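Side-chain contacts in regulatory protein YycH-like domain-containing protein (Eubacterium rectale, PDB 5COZ), which is of unknown function but is probably a YycH-like regulatory protein, made as a lipoprotein precursor and perhaps acting at the cell surface: residues 119-122 with 123-126; 147-150 with 151-154. One frame throughout, in Å; residues are numbered along the deposited sequence.

Contact 1: 119-122 with 123-126; sequences AIRN and DSAL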
# COMPACT_ATOMS: atom_id res chain seq x y z
N ALA A 119 -10.70 -4.06 -16.40
CA ALA A 119 -10.90 -5.45 -16.02
C ALA A 119 -11.40 -5.46 -14.61
O ALA A 119 -10.76 -4.87 -13.74
CB ALA A 119 -9.59 -6.22 -16.12
N ILE A 120 -12.52 -6.14 -14.37
CA ILE A 120 -13.06 -6.21 -13.02
C ILE A 120 -13.26 -7.68 -12.64
O ILE A 120 -13.91 -8.41 -13.38
CB ILE A 120 -14.37 -5.39 -12.85
CG1 ILE A 120 -14.15 -3.93 -13.26
CG2 ILE A 120 -14.91 -5.51 -11.41
CD1 ILE A 120 -15.46 -3.12 -13.35
N ARG A 121 -12.69 -8.08 -11.49
CA ARG A 121 -12.80 -9.43 -10.94
C ARG A 121 -13.50 -9.34 -9.57
O ARG A 121 -13.88 -8.24 -9.15
CB ARG A 121 -11.39 -10.05 -10.77
CG ARG A 121 -10.67 -10.46 -12.04
CD ARG A 121 -9.28 -11.02 -11.74
NE ARG A 121 -9.33 -12.37 -11.18
CZ ARG A 121 -9.19 -12.65 -9.88
NH1 ARG A 121 -9.00 -11.68 -9.00
NH2 ARG A 121 -9.26 -13.91 -9.46
N ASN A 122 -13.57 -10.44 -8.82
CA ASN A 122 -14.22 -10.36 -7.51
C ASN A 122 -13.50 -9.45 -6.51
O ASN A 122 -14.17 -8.74 -5.76
CB ASN A 122 -14.38 -11.77 -6.90
CG ASN A 122 -13.08 -12.55 -6.81
OD1 ASN A 122 -12.38 -12.75 -7.79
ND2 ASN A 122 -12.73 -13.00 -5.61
N ASP A 123 -12.15 -9.42 -6.52
CA ASP A 123 -11.41 -8.67 -5.51
C ASP A 123 -10.38 -7.72 -6.09
O ASP A 123 -9.43 -7.35 -5.40
CB ASP A 123 -10.71 -9.65 -4.56
CG ASP A 123 -9.65 -10.51 -5.23
OD1 ASP A 123 -9.63 -10.56 -6.49
OD2 ASP A 123 -8.86 -11.16 -4.52
N SER A 124 -10.57 -7.32 -7.36
CA SER A 124 -9.66 -6.37 -7.98
C SER A 124 -10.32 -5.72 -9.18
O SER A 124 -11.20 -6.31 -9.78
CB SER A 124 -8.35 -7.05 -8.40
OG SER A 124 -8.55 -8.00 -9.43
N ALA A 125 -9.90 -4.50 -9.47
CA ALA A 125 -10.39 -3.79 -10.63
C ALA A 125 -9.22 -2.99 -11.16
O ALA A 125 -8.47 -2.39 -10.38
CB ALA A 125 -11.59 -2.91 -10.32
N LEU A 126 -9.03 -3.02 -12.48
CA LEU A 126 -7.93 -2.29 -13.08
C LEU A 126 -8.39 -1.56 -14.33
O LEU A 126 -8.89 -2.21 -15.25
CB LEU A 126 -6.77 -3.25 -13.43
CG LEU A 126 -5.55 -2.65 -14.18
CD1 LEU A 126 -4.81 -1.64 -13.29
CD2 LEU A 126 -4.58 -3.73 -14.64
O HOH W 1 -8.64 -6.79 -12.43

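Contact 2: 147-150 with 151-154; sequences PFND and KDKF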
# COMPACT_ATOMS: atom_id res chain seq x y z
N PRO A 147 10.78 -7.59 -2.72
CA PRO A 147 11.83 -7.79 -1.70
C PRO A 147 12.76 -6.60 -1.45
O PRO A 147 13.57 -6.67 -0.53
CB PRO A 147 12.65 -8.94 -2.32
CG PRO A 147 12.59 -8.66 -3.82
CD PRO A 147 11.30 -7.89 -4.08
N PHE A 148 12.65 -5.52 -2.23
CA PHE A 148 13.60 -4.42 -2.12
C PHE A 148 12.99 -3.05 -1.86
O PHE A 148 13.73 -2.09 -1.60
CB PHE A 148 14.42 -4.31 -3.43
CG PHE A 148 15.06 -5.60 -3.90
CD1 PHE A 148 15.92 -6.31 -3.06
CD2 PHE A 148 14.83 -6.08 -5.18
CE1 PHE A 148 16.52 -7.50 -3.50
CE2 PHE A 148 15.45 -7.26 -5.62
CZ PHE A 148 16.28 -7.97 -4.78
N ASN A 149 11.66 -2.95 -1.93
CA ASN A 149 10.95 -1.66 -1.79
C ASN A 149 11.45 -0.68 -2.86
O ASN A 149 11.74 0.49 -2.55
CB ASN A 149 11.05 -1.07 -0.38
CG ASN A 149 9.98 -0.04 -0.14
OD1 ASN A 149 8.92 -0.10 -0.79
ND2 ASN A 149 10.21 0.88 0.80
N ASP A 150 11.49 -1.18 -4.10
CA ASP A 150 12.00 -0.45 -5.26
C ASP A 150 11.29 0.91 -5.43
O ASP A 150 11.96 1.88 -5.84
CB ASP A 150 11.84 -1.31 -6.53
CG ASP A 150 12.69 -2.57 -6.55
OD1 ASP A 150 13.93 -2.46 -6.45
OD2 ASP A 150 12.11 -3.67 -6.74
N LYS A 151 10.01 1.01 -5.07
CA LYS A 151 9.26 2.27 -5.22
C LYS A 151 9.88 3.44 -4.47
O LYS A 151 9.68 4.60 -4.86
CB LYS A 151 7.79 2.13 -4.77
CG LYS A 151 7.56 1.92 -3.26
CD LYS A 151 6.08 1.68 -2.94
CE LYS A 151 5.80 1.82 -1.44
NZ LYS A 151 6.26 0.63 -0.70
N ASP A 152 10.55 3.18 -3.36
CA ASP A 152 11.05 4.25 -2.51
C ASP A 152 11.93 5.26 -3.26
O ASP A 152 11.87 6.45 -2.94
CB ASP A 152 11.82 3.68 -1.32
CG ASP A 152 12.23 4.72 -0.30
OD1 ASP A 152 11.33 5.34 0.30
OD2 ASP A 152 13.45 4.96 -0.16
N LYS A 153 12.70 4.81 -4.25
CA LYS A 153 13.59 5.73 -4.97
C LYS A 153 12.81 6.74 -5.82
O LYS A 153 13.38 7.78 -6.21
CB LYS A 153 14.61 4.98 -5.83
CG LYS A 153 14.03 4.18 -6.98
CD LYS A 153 15.10 3.39 -7.75
CE LYS A 153 15.14 1.94 -7.33
NZ LYS A 153 15.99 1.13 -8.23
N PHE A 154 11.53 6.48 -6.08
CA PHE A 154 10.69 7.42 -6.86
C PHE A 154 9.89 8.39 -5.97
O PHE A 154 9.20 9.27 -6.50
CB PHE A 154 9.74 6.60 -7.74
CG PHE A 154 10.46 5.76 -8.77
CD1 PHE A 154 10.84 6.30 -9.99
CD2 PHE A 154 10.81 4.44 -8.49
CE1 PHE A 154 11.51 5.53 -10.94
CE2 PHE A 154 11.50 3.67 -9.42
CZ PHE A 154 11.85 4.21 -10.65
O HOH W 2 7.62 1.71 2.00

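Contact 1: 119-122 with 123-126
Arg-121 turns its CG away from its own carbonyl carbon and bends at chi3 (75°), which brings NH1 back to Asp-123. The CG of Asp-123 sits between its backbone N and carbonyl carbon, which holds the carboxylate beside the arginine; the two side chains point the same way. They meet at the turn of a beta hairpin made by strands 116-120 and 125-128. NH1 of Arg-121 and OD1 of Asp-123 form a salt bridge of 2.8 Å. As a hydrogen bond it is weak, because the N-H points well off the line. OD1 of Asp-123 lies at the guanidinium edge, near its plane, while the carboxylate plane is turned 56° from it. Asn-122 OD1 lies over one guanidinium face, offset toward the rim. The Asn-122 amide also stacks on the Asp-123 carboxylate, the two planes 14° apart.

Backbone bonds close the hairpin. Ala-119 and Leu-126 are a hydrogen-bonded antiparallel pair: Ala-119 N to Leu-126 O and Leu-126 N to Ala-119 O are both 2.8 Å. Arg-121 N adds a nearly straight bond to Ser-124 O at 2.9 Å. Ile-120 and Ala-125 form the non-hydrogen-bonded pair between them. Their side chains share a face, and Ile-120 CG1 rests on Ala-125 CB at 4.0 Å. Leu-79 of helix 73-87 touches both. The side chains of Ala-119 and Leu-126 point to the other face of the sheet. Strand 104-111 flanks the first strand and strand 252-258 the second, so the hairpin lies inside a larger antiparallel sheet. A water donates to Ala-119 O at 3.1 Å; its bond to Ser-124 OG holds for one of two serine conformers only.

Contact 2: 147-150 with 151-154
The chain enters a short 3-10 turn here: Asp-152 N bonds to Asn-149 O at 3.1 Å, and Lys-153 N makes a weak bond to Asp-150 O at 3.4 Å. Asn-149 just precedes the 3-10 segment, in a loop between helices 130-137 and 165-178. With chi1 at -161° its amide swings over beside the Lys-151 chain, which it crosses at a slant. Lys-151 bends at its last torsion (chi4 -76°) and brings NZ to Asn-149 OD1 at 2.8 Å. NZ lies in the carbonyl plane, on a lone pair. A water accepts from Lys-151 NZ at 3.2 Å and from Asn-149 ND2 at 3.0 Å, so it spans both groups. ND2 also bonds Tyr-326 OH. The edge of the Phe-154 ring comes near the Asp-150 carbonyl, with CD2 of Phe-154 3.9 Å from O of Asp-150. Without the lysine, an alanine here is likely to leave Asn-149 OD1 without its ammonium mate and the amide held mainly through ND2. With both ends of the amide engaged, its rotation is likely to be fixed, and the nearby ammonium charge probably polarises its carbonyl.

Contact 1 and contact 2 are local turns met in series along the chain. Residues 119-126 close before 147-154 open, and helix 130-137 comes between them. Their centres lie 25 Å apart, and their nearest atoms stay about 15 Å apart, so the two do not touch. Contact 1 belongs to the large antiparallel sheet. Contact 2 sits in a loop that meets strand 188-192 of that same sheet and strand 338-348 of the mixed sheet. The bound sodium ion is held by Gln-208 and Asp-210. The side chain of Phe-154 in contact 2 is about 11 Å from it, too far to be a ligand.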